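Local coordinates for protein beta-N-acetylhexosaminidase (PDB 5BZA) that probably hydrolyses terminal non-reducing N-acetyl-D-hexosamine residues from N-acetyl-beta-D-hexosaminides, as a glycoside hydrolase of family 3, at residues Glu22-Tyr27 and Met49-Arg54; Tyr74-Pro79 and Cys96-Arg101; Asp135-Ala140 and Phe194-Gln199; Arg376-Arg381 and His461-Cys466. One frame throughout, in Å; residues are numbered along the deposited sequence.

Contact 1. Residues Glu22-Tyr27 and Met49-Arg54; sequences EVIQKY and MNFLSR
The apolar part of this contact is I24 set against the ring of F51. Three carbons of I24 gather near one ring atom. CD1 of I24 lies 3.6 Å from CE2 of F51, and I24 CG2 is 3.8 Å from the same CE2. The two side chains run past each other in opposite directions. F51 is placed for this by its first torsion, with CG anti to the backbone N (chi1 177°). A looser touch joins I24 CD1 to CD2 of L52 at 4.3 Å.

Q25 adds a contact at the ring edge, where its CG lies 4.1 Å from CZ of F51. Its amide does not bond across the contact. Instead, Q25 NE2 donates to OD1 of N55.

Helices 18-27 and 42-54 run nearly parallel here, their axes 11.8 Å apart. They follow barrel strands 9-13 and 31-34, so they are successive outer helices of the TIM barrel. I24 and L52 both pack on F58, F16 meets the F51 ring, and L52 rests on strand 31-34.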
loop_
_atom_site.group_PDB
_atom_site.type_symbol
_atom_site.label_atom_id
_atom_site.label_comp_id
_atom_site.label_asym_id
_atom_site.label_seq_id
_atom_site.Cartn_x
_atom_site.Cartn_y
_atom_site.Cartn_z
ATOM N N GLU B 22 -14.697 -21.066 11.585
ATOM C CA GLU B 22 -15.835 -21.942 11.873
ATOM C C GLU B 22 -17.074 -21.497 11.080
ATOM O O GLU B 22 -17.687 -22.321 10.397
ATOM C CB GLU B 22 -16.200 -21.967 13.385
ATOM C CG GLU B 22 -15.380 -22.922 14.308
ATOM C CD GLU B 22 -15.696 -22.754 15.827
ATOM O OE1 GLU B 22 -16.784 -22.204 16.172
ATOM O OE2 GLU B 22 -14.859 -23.192 16.674
ATOM N N VAL B 23 -17.441 -20.216 11.182
ATOM C CA VAL B 23 -18.640 -19.705 10.494
ATOM C C VAL B 23 -18.491 -19.862 8.997
ATOM O O VAL B 23 -19.397 -20.363 8.338
ATOM C CB VAL B 23 -18.932 -18.238 10.812
ATOM C CG1 VAL B 23 -20.046 -17.702 9.908
ATOM C CG2 VAL B 23 -19.285 -18.095 12.254
ATOM N N ILE B 24 -17.322 -19.479 8.474
ATOM C CA ILE B 24 -17.096 -19.551 7.032
ATOM C C ILE B 24 -17.228 -20.986 6.557
ATOM O O ILE B 24 -17.878 -21.261 5.538
ATOM C CB ILE B 24 -15.716 -19.009 6.644
ATOM C CG1 ILE B 24 -15.689 -17.494 6.770
ATOM C CG2 ILE B 24 -15.402 -19.319 5.212
ATOM C CD1 ILE B 24 -14.307 -16.882 6.488
ATOM N N GLN B 25 -16.656 -21.914 7.323
ATOM C CA GLN B 25 -16.670 -23.324 6.914
ATOM C C GLN B 25 -18.035 -23.968 7.101
ATOM O O GLN B 25 -18.440 -24.829 6.324
ATOM C CB GLN B 25 -15.588 -24.117 7.650
ATOM C CG GLN B 25 -14.217 -23.860 7.067
ATOM C CD GLN B 25 -13.091 -24.671 7.717
ATOM O OE1 GLN B 25 -13.064 -24.888 8.932
ATOM N NE2 GLN B 25 -12.159 -25.118 6.895
ATOM N N LYS B 26 -18.749 -23.569 8.138
ATOM C CA LYS B 26 -20.090 -24.091 8.352
ATOM C C LYS B 26 -21.108 -23.575 7.322
ATOM O O LYS B 26 -21.864 -24.370 6.775
ATOM C CB LYS B 26 -20.588 -23.771 9.760
ATOM C CG LYS B 26 -21.959 -24.428 10.051
ATOM C CD LYS B 26 -22.397 -24.207 11.496
ATOM C CE LYS B 26 -23.706 -24.939 11.764
ATOM N NZ LYS B 26 -24.112 -24.890 13.198
ATOM N N TYR B 27 -21.126 -22.266 7.052
ATOM C CA TYR B 27 -22.195 -21.689 6.222
ATOM C C TYR B 27 -21.839 -21.393 4.776
ATOM O O TYR B 27 -22.737 -21.187 3.958
ATOM C CB TYR B 27 -22.713 -20.416 6.881
ATOM C CG TYR B 27 -23.313 -20.696 8.229
ATOM C CD1 TYR B 27 -24.602 -21.196 8.352
ATOM C CD2 TYR B 27 -22.551 -20.551 9.389
ATOM C CE1 TYR B 27 -25.144 -21.468 9.619
ATOM C CE2 TYR B 27 -23.082 -20.814 10.638
ATOM C CZ TYR B 27 -24.368 -21.267 10.747
ATOM O OH TYR B 27 -24.865 -21.536 12.011
ATOM N N MET B 49 -6.484 -13.891 3.863
ATOM C CA MET B 49 -6.413 -14.157 2.419
ATOM C C MET B 49 -5.929 -15.601 2.123
ATOM O O MET B 49 -6.457 -16.282 1.228
ATOM C CB MET B 49 -5.490 -13.159 1.721
ATOM C CG MET B 49 -6.037 -11.776 1.707
ATOM S SD MET B 49 -7.695 -11.550 0.957
ATOM C CE MET B 49 -7.411 -12.071 -0.722
ATOM N N ASN B 50 -4.944 -16.066 2.890
ATOM C CA ASN B 50 -4.466 -17.440 2.745
ATOM C C ASN B 50 -5.581 -18.469 3.087
ATOM O O ASN B 50 -5.798 -19.451 2.376
ATOM C CB ASN B 50 -3.220 -17.658 3.635
ATOM C CG ASN B 50 -2.505 -18.937 3.327
ATOM O OD1 ASN B 50 -2.292 -19.272 2.161
ATOM N ND2 ASN B 50 -2.080 -19.644 4.361
ATOM N N PHE B 51 -6.261 -18.259 4.208
ATOM C CA PHE B 51 -7.435 -19.052 4.531
ATOM C C PHE B 51 -8.482 -19.043 3.382
ATOM O O PHE B 51 -9.037 -20.104 3.022
ATOM C CB PHE B 51 -8.055 -18.568 5.840
ATOM C CG PHE B 51 -9.303 -19.292 6.210
ATOM C CD1 PHE B 51 -9.243 -20.518 6.846
ATOM C CD2 PHE B 51 -10.551 -18.755 5.886
ATOM C CE1 PHE B 51 -10.402 -21.196 7.168
ATOM C CE2 PHE B 51 -11.726 -19.423 6.208
ATOM C CZ PHE B 51 -11.656 -20.645 6.850
ATOM N N LEU B 52 -8.763 -17.875 2.806
ATOM C CA LEU B 52 -9.814 -17.803 1.783
ATOM C C LEU B 52 -9.417 -18.591 0.547
ATOM O O LEU B 52 -10.261 -19.268 -0.048
ATOM C CB LEU B 52 -10.124 -16.346 1.412
ATOM C CG LEU B 52 -10.772 -15.530 2.544
ATOM C CD1 LEU B 52 -10.867 -14.027 2.190
ATOM C CD2 LEU B 52 -12.116 -16.113 2.870
ATOM N N SER B 53 -8.122 -18.567 0.203
ATOM C CA SER B 53 -7.634 -19.289 -1.003
ATOM C C SER B 53 -7.852 -20.811 -0.943
ATOM O O SER B 53 -7.901 -21.502 -1.969
ATOM C CB SER B 53 -6.159 -19.013 -1.233
ATOM O OG SER B 53 -5.372 -19.851 -0.388
ATOM N N ARG B 54 -7.932 -21.329 0.270
ATOM C CA ARG B 54 -8.076 -22.750 0.510
ATOM C C ARG B 54 -9.514 -23.222 0.773
ATOM O O ARG B 54 -9.795 -24.417 0.916
ATOM C CB ARG B 54 -7.190 -23.060 1.695
ATOM C CG ARG B 54 -5.783 -22.754 1.322
ATOM C CD ARG B 54 -4.876 -22.896 2.502
ATOM N NE ARG B 54 -3.527 -23.129 2.029
ATOM C CZ ARG B 54 -2.575 -23.660 2.778
ATOM N NH1 ARG B 54 -2.833 -23.959 4.058
ATOM N NH2 ARG B 54 -1.375 -23.881 2.241
#

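Contact 2. Residues Tyr74-Pro79 and Cys96-Arg101; sequences YVPSFP and CEMAGR
M98 meets P76 in the tight part of the contact. Its methyl CE lies 3.6 Å from both CG and CD of the P76 ring, and SD of M98 is 3.8 Å from P76 CG. The M98 chain leaves the helix with CG anti to the backbone N. A bend at chi3 (76°) then turns CE to the proline. V75 CG1 lies 3.9 Å from both M98 CE and A99 CB. V75 CA and A99 CA come within 5.8 Å, so loop and helix lie close where the alanine is small. All four residues are buried.

Segment 74-79, in the loop between TIM-barrel strand 59-62 and helix 81-85, lies against helix 89-106. Beyond P76 the two segments diverge. The S77 side chain points away from the helix, and its OG bonds to E70, which also accepts from the F78 N. F78 stacks on the ring of Y95. On the outer side, E42 of the second subunit packs on P76, and R319 of that subunit forms a salt bridge with E97.

Between the segments the contact is wholly apolar: carbons and the M98 sulfur do the touching. Polar groups of both find partners outside the pair, in part on the second subunit.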
loop_
_atom_site.group_PDB
_atom_site.type_symbol
_atom_site.label_atom_id
_atom_site.label_comp_id
_atom_site.label_asym_id
_atom_site.label_seq_id
_atom_site.Cartn_x
_atom_site.Cartn_y
_atom_site.Cartn_z
ATOM N N TYR B 74 -2.508 -0.010 0.903
ATOM C CA TYR B 74 -1.885 -0.371 -0.372
ATOM C C TYR B 74 -2.242 0.537 -1.539
ATOM O O TYR B 74 -1.426 0.727 -2.456
ATOM C CB TYR B 74 -2.277 -1.799 -0.699
ATOM C CG TYR B 74 -2.125 -2.690 0.529
ATOM C CD1 TYR B 74 -0.832 -3.053 1.003
ATOM C CD2 TYR B 74 -3.252 -3.145 1.237
ATOM C CE1 TYR B 74 -0.692 -3.835 2.130
ATOM C CE2 TYR B 74 -3.112 -3.961 2.354
ATOM C CZ TYR B 74 -1.830 -4.291 2.799
ATOM O OH TYR B 74 -1.687 -5.076 3.911
ATOM N N VAL B 75 -3.456 1.112 -1.494
ATOM C CA VAL B 75 -3.889 2.058 -2.498
ATOM C C VAL B 75 -3.502 3.458 -2.087
ATOM O O VAL B 75 -3.829 3.896 -0.985
ATOM C CB VAL B 75 -5.440 2.019 -2.702
ATOM C CG1 VAL B 75 -5.853 3.021 -3.792
ATOM C CG2 VAL B 75 -5.868 0.638 -3.098
ATOM N N PRO B 76 -2.777 4.166 -2.949
ATOM C CA PRO B 76 -2.472 5.556 -2.560
ATOM C C PRO B 76 -3.741 6.376 -2.381
ATOM O O PRO B 76 -4.719 6.206 -3.112
ATOM C CB PRO B 76 -1.623 6.117 -3.709
ATOM C CG PRO B 76 -1.539 5.023 -4.759
ATOM C CD PRO B 76 -2.150 3.740 -4.208
ATOM N N SER B 77 -3.694 7.262 -1.400
ATOM C CA SER B 77 -4.797 8.135 -1.060
ATOM C C SER B 77 -5.232 9.118 -2.178
ATOM O O SER B 77 -4.423 9.707 -2.915
ATOM C CB SER B 77 -4.430 8.911 0.207
ATOM O OG SER B 77 -5.516 9.718 0.588
ATOM N N PHE B 78 -6.548 9.299 -2.268
ATOM C CA PHE B 78 -7.152 10.091 -3.325
ATOM C C PHE B 78 -7.946 11.243 -2.687
ATOM O O PHE B 78 -8.508 11.070 -1.609
ATOM C CB PHE B 78 -8.015 9.146 -4.186
ATOM C CG PHE B 78 -8.584 9.763 -5.414
ATOM C CD1 PHE B 78 -7.772 10.249 -6.408
ATOM C CD2 PHE B 78 -9.957 9.785 -5.607
ATOM C CE1 PHE B 78 -8.313 10.806 -7.539
ATOM C CE2 PHE B 78 -10.506 10.345 -6.750
ATOM C CZ PHE B 78 -9.690 10.839 -7.728
ATOM N N PRO B 79 -7.938 12.430 -3.312
ATOM C CA PRO B 79 -8.753 13.544 -2.788
ATOM C C PRO B 79 -10.210 13.139 -2.590
ATOM O O PRO B 79 -10.814 13.537 -1.598
ATOM C CB PRO B 79 -8.637 14.617 -3.873
ATOM C CG PRO B 79 -7.311 14.341 -4.520
ATOM C CD PRO B 79 -7.159 12.828 -4.497
ATOM N N CYS B 96 -9.491 4.727 -10.675
ATOM C CA CYS B 96 -10.169 3.492 -10.307
ATOM C C CYS B 96 -9.475 2.296 -10.976
ATOM O O CYS B 96 -9.497 1.169 -10.482
ATOM C CB CYS B 96 -11.662 3.559 -10.673
ATOM S SG CYS B 96 -12.591 4.717 -9.631
ATOM N N GLU B 97 -8.861 2.521 -12.114
ATOM C CA GLU B 97 -8.096 1.419 -12.683
ATOM C C GLU B 97 -6.855 1.079 -11.839
ATOM O O GLU B 97 -6.515 -0.098 -11.676
ATOM C CB GLU B 97 -7.654 1.693 -14.105
ATOM C CG GLU B 97 -7.056 0.429 -14.720
ATOM C CD GLU B 97 -6.507 0.645 -16.105
ATOM O OE1 GLU B 97 -6.509 1.811 -16.594
ATOM O OE2 GLU B 97 -6.092 -0.373 -16.707
ATOM N N MET B 98 -6.158 2.119 -11.397
ATOM C CA MET B 98 -4.989 2.002 -10.537
ATOM C C MET B 98 -5.384 1.234 -9.270
ATOM O O MET B 98 -4.753 0.220 -8.892
ATOM C CB MET B 98 -4.474 3.401 -10.196
ATOM C CG MET B 98 -3.199 3.459 -9.350
ATOM S SD MET B 98 -3.078 4.923 -8.283
ATOM C CE MET B 98 -4.235 4.439 -7.018
ATOM N N ALA B 99 -6.449 1.732 -8.633
ATOM C CA ALA B 99 -6.938 1.196 -7.376
ATOM C C ALA B 99 -7.373 -0.244 -7.559
ATOM O O ALA B 99 -7.041 -1.128 -6.752
ATOM C CB ALA B 99 -8.076 2.062 -6.842
ATOM N N GLY B 100 -8.097 -0.495 -8.636
ATOM C CA GLY B 100 -8.574 -1.821 -8.898
ATOM C C GLY B 100 -7.417 -2.787 -9.171
ATOM O O GLY B 100 -7.456 -3.953 -8.796
ATOM N N ARG B 101 -6.410 -2.306 -9.869
ATOM C CA ARG B 101 -5.278 -3.164 -10.255
ATOM C C ARG B 101 -4.589 -3.612 -8.971
ATOM O O ARG B 101 -4.398 -4.821 -8.730
ATOM C CB ARG B 101 -4.331 -2.417 -11.204
ATOM C CG ARG B 101 -3.483 -3.351 -12.060
ATOM C CD ARG B 101 -2.779 -2.616 -13.227
ATOM N NE ARG B 101 -2.104 -3.549 -14.135
ATOM C CZ ARG B 101 -0.777 -3.736 -14.225
ATOM N NH1 ARG B 101 0.081 -3.032 -13.476
ATOM N NH2 ARG B 101 -0.299 -4.629 -15.098
#

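Contact 3. Residues Asp135-Ala140 and Phe194-Gln199; sequences DPEVVA and FRRIFQ
The R196 guanidinium has the methyl of A140 over one face and the carboxylate of E137 at its edge. CB of A140 stands 3.6 Å above the guanidinium plane, offset toward the rim, and is nearest to NH1. The carboxylate plane is turned about 30° from that of the guanidinium. R196 NH2 donates to OE2 of E137 in a nearly straight bond that is part of a salt bridge. The modelled 2.3 Å between NH2 and OE2 is doubtfully short. R196 reaches this place by bends at chi2 (65°) and chi3 (50°), which fold the chain back over A140.

The contact joins helices 136-153 and 192-198, which precede strands 156-162 and 205-208 of the TIM barrel domain. D135 is the N-cap of helix 136-153. Its OD1 accepts from the backbone N of E137 at 2.8 Å, which fixes the turn that carries the glutamate.

Opposite charges are therefore paired beside a buried methyl. The acid sits in the first turn, where the helix end would probably favour its negative charge.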
loop_
_atom_site.group_PDB
_atom_site.type_symbol
_atom_site.label_atom_id
_atom_site.label_comp_id
_atom_site.label_asym_id
_atom_site.label_seq_id
_atom_site.Cartn_x
_atom_site.Cartn_y
_atom_site.Cartn_z
ATOM N N ASP B 135 -24.852 17.798 -9.877
ATOM C CA ASP B 135 -25.289 17.653 -11.253
ATOM C C ASP B 135 -25.322 16.174 -11.673
ATOM O O ASP B 135 -24.274 15.519 -11.751
ATOM C CB ASP B 135 -24.383 18.502 -12.144
ATOM C CG ASP B 135 -24.748 18.433 -13.627
ATOM O OD1 ASP B 135 -25.421 17.495 -14.090
ATOM O OD2 ASP B 135 -24.298 19.304 -14.387
ATOM N N PRO B 136 -26.542 15.642 -11.944
ATOM C CA PRO B 136 -26.664 14.211 -12.299
ATOM C C PRO B 136 -25.799 13.801 -13.497
ATOM O O PRO B 136 -25.351 12.653 -13.565
ATOM C CB PRO B 136 -28.162 14.044 -12.632
ATOM C CG PRO B 136 -28.852 15.169 -11.862
ATOM C CD PRO B 136 -27.867 16.321 -11.904
ATOM N N GLU B 137 -25.584 14.702 -14.447
ATOM C CA GLU B 137 -24.807 14.315 -15.604
ATOM C C GLU B 137 -23.308 14.153 -15.250
ATOM O O GLU B 137 -22.615 13.258 -15.771
ATOM C CB GLU B 137 -25.010 15.295 -16.744
ATOM C CG GLU B 137 -25.744 14.621 -17.862
ATOM C CD GLU B 137 -24.900 13.529 -18.544
ATOM O OE1 GLU B 137 -23.648 13.506 -18.416
ATOM O OE2 GLU B 137 -25.514 12.654 -19.189
ATOM N N VAL B 138 -22.825 15.034 -14.378
ATOM C CA VAL B 138 -21.448 14.978 -13.911
ATOM C C VAL B 138 -21.226 13.686 -13.139
ATOM O O VAL B 138 -20.202 12.976 -13.329
ATOM C CB VAL B 138 -21.112 16.217 -13.019
ATOM C CG1 VAL B 138 -19.701 16.091 -12.365
ATOM C CG2 VAL B 138 -21.175 17.484 -13.865
ATOM N N VAL B 139 -22.176 13.382 -12.257
ATOM C CA VAL B 139 -22.137 12.141 -11.473
ATOM C C VAL B 139 -22.199 10.934 -12.408
ATOM O O VAL B 139 -21.497 9.928 -12.213
ATOM C CB VAL B 139 -23.297 12.089 -10.430
ATOM C CG1 VAL B 139 -23.412 10.726 -9.701
ATOM C CG2 VAL B 139 -23.158 13.199 -9.439
ATOM N N ALA B 140 -23.025 11.024 -13.438
ATOM C CA ALA B 140 -23.151 9.911 -14.372
ATOM C C ALA B 140 -21.846 9.633 -15.133
ATOM O O ALA B 140 -21.486 8.471 -15.289
ATOM C CB ALA B 140 -24.316 10.148 -15.358
ATOM N N PHE B 194 -27.105 5.756 -12.196
ATOM C CA PHE B 194 -27.404 4.311 -12.220
ATOM C C PHE B 194 -27.782 3.798 -13.636
ATOM O O PHE B 194 -27.323 2.724 -14.078
ATOM C CB PHE B 194 -28.482 3.955 -11.202
ATOM C CG PHE B 194 -28.044 4.116 -9.752
ATOM C CD1 PHE B 194 -28.154 5.347 -9.103
ATOM C CD2 PHE B 194 -27.563 3.033 -9.031
ATOM C CE1 PHE B 194 -27.751 5.498 -7.770
ATOM C CE2 PHE B 194 -27.165 3.177 -7.696
ATOM C CZ PHE B 194 -27.269 4.423 -7.067
ATOM N N ARG B 195 -28.648 4.558 -14.315
ATOM C CA ARG B 195 -29.078 4.265 -15.671
ATOM C C ARG B 195 -27.876 4.243 -16.624
ATOM O O ARG B 195 -27.793 3.406 -17.543
ATOM C CB ARG B 195 -30.135 5.289 -16.120
ATOM C CG ARG B 195 -31.492 5.112 -15.401
ATOM C CD ARG B 195 -32.462 6.330 -15.497
ATOM N NE ARG B 195 -32.747 6.713 -16.870
ATOM C CZ ARG B 195 -32.963 7.967 -17.266
ATOM N NH1 ARG B 195 -32.957 8.971 -16.381
ATOM N NH2 ARG B 195 -33.199 8.221 -18.551
ATOM N N ARG B 196 -26.960 5.173 -16.417
ATOM C CA ARG B 196 -25.752 5.260 -17.236
ATOM C C ARG B 196 -24.936 3.970 -17.138
ATOM O O ARG B 196 -24.433 3.438 -18.166
ATOM C CB ARG B 196 -24.892 6.468 -16.824
ATOM C CG ARG B 196 -23.630 6.710 -17.737
ATOM C CD ARG B 196 -24.005 7.085 -19.181
ATOM N NE ARG B 196 -25.001 8.165 -19.224
ATOM C CZ ARG B 196 -24.743 9.465 -19.085
ATOM N NH1 ARG B 196 -23.485 9.885 -18.930
ATOM N NH2 ARG B 196 -25.754 10.344 -19.132
ATOM N N ILE B 197 -24.800 3.461 -15.917
ATOM C CA ILE B 197 -24.061 2.214 -15.756
ATOM C C ILE B 197 -24.832 1.046 -16.424
ATOM O O ILE B 197 -24.216 0.194 -17.122
ATOM C CB ILE B 197 -23.773 1.847 -14.257
ATOM C CG1 ILE B 197 -23.123 3.017 -13.472
ATOM C CG2 ILE B 197 -23.020 0.508 -14.166
ATOM C CD1 ILE B 197 -22.064 3.767 -14.221
ATOM N N PHE B 198 -26.158 0.997 -16.229
ATOM C CA PHE B 198 -26.943 -0.150 -16.767
ATOM C C PHE B 198 -26.987 -0.225 -18.299
ATOM O O PHE B 198 -27.177 -1.298 -18.855
ATOM C CB PHE B 198 -28.379 -0.157 -16.223
ATOM C CG PHE B 198 -28.443 -0.222 -14.737
ATOM C CD1 PHE B 198 -27.494 -0.978 -14.031
ATOM C CD2 PHE B 198 -29.437 0.456 -14.033
ATOM C CE1 PHE B 198 -27.546 -1.069 -12.621
ATOM C CE2 PHE B 198 -29.487 0.403 -12.634
ATOM C CZ PHE B 198 -28.535 -0.351 -11.922
ATOM N N GLN B 199 -26.822 0.919 -18.961
ATOM C CA GLN B 199 -26.802 0.965 -20.417
ATOM C C GLN B 199 -25.444 0.555 -20.993
ATOM O O GLN B 199 -25.349 0.369 -22.215
ATOM C CB GLN B 199 -27.184 2.359 -20.911
ATOM C CG GLN B 199 -28.682 2.573 -20.855
ATOM C CD GLN B 199 -29.102 3.978 -21.227
ATOM O OE1 GLN B 199 -28.284 4.913 -21.238
ATOM N NE2 GLN B 199 -30.403 4.158 -21.449
#

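Contact 4. Residues Arg376-Arg381 and His461-Cys466; sequences RFFKVR and HLLGRC
F378 and L463 meet because each side chain has its CG opposite the carbonyl carbon, at chi1 -60° for F378 and -67° for L463. They approach from opposite directions. CZ of F378 comes within 3.8 Å of CG of L463, and F378 CE1 lies 3.9 Å from L463 CD2. L462 starts differently, with CG anti to the backbone N, and sends CD2 to 3.7 Å from CZ of F378. CD1 of L463 also touches F377, near the plane of its ring and 4.1 Å from F377 CB.

The contact joins the end of helix 452-463 to the turn between helix 364-377 and strand 380-386, an edge strand of the mixed sheet in the C-terminal domain. F378 also meets F401 and F459 edge-to-face, and F377 meets Y456 likewise. An alanine in place of L463 would remove CG and both methyls, and would probably open a gap beside F377 and the tip of F378.

C466 forms a disulfide with C335, on the opposite edge strand of that sheet.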
loop_
_atom_site.group_PDB
_atom_site.type_symbol
_atom_site.label_atom_id
_atom_site.label_comp_id
_atom_site.label_asym_id
_atom_site.label_seq_id
_atom_site.Cartn_x
_atom_site.Cartn_y
_atom_site.Cartn_z
ATOM N N ARG B 376 -2.661 -12.525 21.259
ATOM C CA ARG B 376 -3.756 -13.314 20.617
ATOM C C ARG B 376 -3.744 -14.797 20.978
ATOM O O ARG B 376 -4.772 -15.486 20.938
ATOM C CB ARG B 376 -3.680 -13.207 19.091
ATOM C CG ARG B 376 -3.757 -11.801 18.565
ATOM C CD ARG B 376 -3.977 -11.781 17.051
ATOM N NE ARG B 376 -5.240 -12.399 16.631
ATOM C CZ ARG B 376 -6.390 -11.741 16.446
ATOM N NH1 ARG B 376 -6.461 -10.423 16.622
ATOM N NH2 ARG B 376 -7.463 -12.408 16.058
ATOM N N PHE B 377 -2.555 -15.279 21.353
ATOM C CA PHE B 377 -2.274 -16.713 21.495
ATOM C C PHE B 377 -1.973 -17.138 22.934
ATOM O O PHE B 377 -2.182 -18.294 23.310
ATOM C CB PHE B 377 -1.088 -17.091 20.600
ATOM C CG PHE B 377 -1.352 -16.923 19.128
ATOM C CD1 PHE B 377 -1.981 -17.931 18.389
ATOM C CD2 PHE B 377 -0.961 -15.765 18.476
ATOM C CE1 PHE B 377 -2.221 -17.767 17.013
ATOM C CE2 PHE B 377 -1.211 -15.606 17.108
ATOM C CZ PHE B 377 -1.839 -16.610 16.382
ATOM N N PHE B 378 -1.447 -16.215 23.732
ATOM C CA PHE B 378 -0.991 -16.568 25.076
ATOM C C PHE B 378 -1.428 -15.555 26.084
ATOM O O PHE B 378 -1.432 -14.366 25.788
ATOM C CB PHE B 378 0.592 -16.709 25.129
ATOM C CG PHE B 378 1.121 -17.770 24.213
ATOM C CD1 PHE B 378 1.143 -19.081 24.622
ATOM C CD2 PHE B 378 1.475 -17.477 22.910
ATOM C CE1 PHE B 378 1.557 -20.070 23.781
ATOM C CE2 PHE B 378 1.873 -18.471 22.049
ATOM C CZ PHE B 378 1.914 -19.768 22.486
ATOM N N LYS B 379 -1.743 -16.015 27.297
ATOM C CA LYS B 379 -1.855 -15.060 28.397
ATOM C C LYS B 379 -0.446 -14.498 28.647
ATOM O O LYS B 379 0.559 -15.230 28.688
ATOM C CB LYS B 379 -2.407 -15.707 29.667
ATOM C CG LYS B 379 -3.483 -16.706 29.432
ATOM C CD LYS B 379 -4.040 -17.220 30.753
ATOM C CE LYS B 379 -3.428 -18.574 31.013
ATOM N NZ LYS B 379 -3.848 -19.171 32.300
ATOM N N VAL B 380 -0.375 -13.183 28.775
ATOM C CA VAL B 380 0.898 -12.516 28.947
ATOM C C VAL B 380 0.964 -11.841 30.314
ATOM O O VAL B 380 0.145 -10.957 30.610
ATOM C CB VAL B 380 1.105 -11.494 27.839
ATOM C CG1 VAL B 380 2.334 -10.641 28.101
ATOM C CG2 VAL B 380 1.176 -12.211 26.473
ATOM N N ARG B 381 1.918 -12.258 31.148
ATOM C CA ARG B 381 2.128 -11.650 32.470
ATOM C C ARG B 381 2.973 -10.395 32.418
ATOM O O ARG B 381 2.669 -9.427 33.116
ATOM C CB ARG B 381 2.790 -12.603 33.473
ATOM C CG ARG B 381 2.788 -11.960 34.882
ATOM C CD ARG B 381 3.301 -12.858 35.982
ATOM N NE ARG B 381 2.460 -14.028 36.190
ATOM C CZ ARG B 381 2.722 -14.955 37.100
ATOM N NH1 ARG B 381 3.778 -14.817 37.890
ATOM N NH2 ARG B 381 1.935 -16.009 37.235
ATOM N N HIS B 461 2.318 -22.446 15.147
ATOM C CA HIS B 461 3.027 -23.712 15.019
ATOM C C HIS B 461 3.303 -24.291 16.387
ATOM O O HIS B 461 3.167 -25.487 16.612
ATOM C CB HIS B 461 4.321 -23.529 14.226
ATOM C CG HIS B 461 4.166 -23.867 12.776
ATOM N ND1 HIS B 461 4.180 -25.164 12.308
ATOM C CD2 HIS B 461 3.975 -23.080 11.691
ATOM C CE1 HIS B 461 3.975 -25.162 11.003
ATOM N NE2 HIS B 461 3.858 -23.909 10.601
ATOM N N LEU B 462 3.666 -23.403 17.296
ATOM C CA LEU B 462 3.940 -23.758 18.664
ATOM C C LEU B 462 2.752 -24.454 19.267
ATOM O O LEU B 462 2.886 -25.562 19.798
ATOM C CB LEU B 462 4.281 -22.507 19.466
ATOM C CG LEU B 462 4.800 -22.694 20.883
ATOM C CD1 LEU B 462 6.051 -23.573 20.818
ATOM C CD2 LEU B 462 5.136 -21.338 21.502
ATOM N N LEU B 463 1.578 -23.823 19.155
ATOM C CA LEU B 463 0.340 -24.417 19.673
ATOM C C LEU B 463 -0.170 -25.569 18.805
ATOM O O LEU B 463 -0.865 -26.460 19.291
ATOM C CB LEU B 463 -0.736 -23.343 19.810
ATOM C CG LEU B 463 -0.394 -22.319 20.903
ATOM C CD1 LEU B 463 -1.340 -21.123 20.914
ATOM C CD2 LEU B 463 -0.409 -23.010 22.257
ATOM N N GLY B 464 0.254 -25.605 17.544
ATOM C CA GLY B 464 -0.208 -26.630 16.627
ATOM C C GLY B 464 0.770 -27.782 16.450
ATOM O O GLY B 464 0.823 -28.727 17.249
ATOM N N ARG B 465 1.560 -27.689 15.392
ATOM C CA ARG B 465 2.378 -28.802 14.940
ATOM C C ARG B 465 3.588 -29.141 15.871
ATOM O O ARG B 465 3.960 -30.309 16.016
ATOM C CB ARG B 465 2.843 -28.501 13.503
ATOM C CG ARG B 465 4.260 -28.922 13.228
ATOM C CD ARG B 465 4.833 -28.335 11.954
ATOM N NE ARG B 465 6.242 -28.713 11.813
ATOM C CZ ARG B 465 7.258 -27.933 12.175
ATOM N NH1 ARG B 465 7.013 -26.736 12.697
ATOM N NH2 ARG B 465 8.518 -28.340 12.014
ATOM N N CYS B 466 4.162 -28.143 16.538
ATOM C CA CYS B 466 5.273 -28.381 17.474
ATOM C C CYS B 466 4.872 -29.145 18.760
ATOM O O CYS B 466 5.733 -29.386 19.618
ATOM C CB CYS B 466 5.926 -27.049 17.879
ATOM S SG CYS B 466 6.441 -25.995 16.520
#

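Overall arrangement
Contacts 1, 2 and 3 all lie in the N-terminal barrel domain, and contact 4 belongs to the C-terminal domain. None touches another. Contacts 1 and 4 have centres about 21 Å apart and lie near a metal site where R54 and E327 hold a cadmium ion; R54, E327 and E330 have been seen to bind zinc in this protein. The side chain of F51 in contact 1 is about 9 Å from that of E330, and F377 in contact 4 is about 11 Å from it. Contact 2 faces the second subunit instead. The E137 side chain of contact 3 is about 13 Å from a bound cadmium ion. Contacts 3 and 4 are farthest apart, with centres about 53 Å apart.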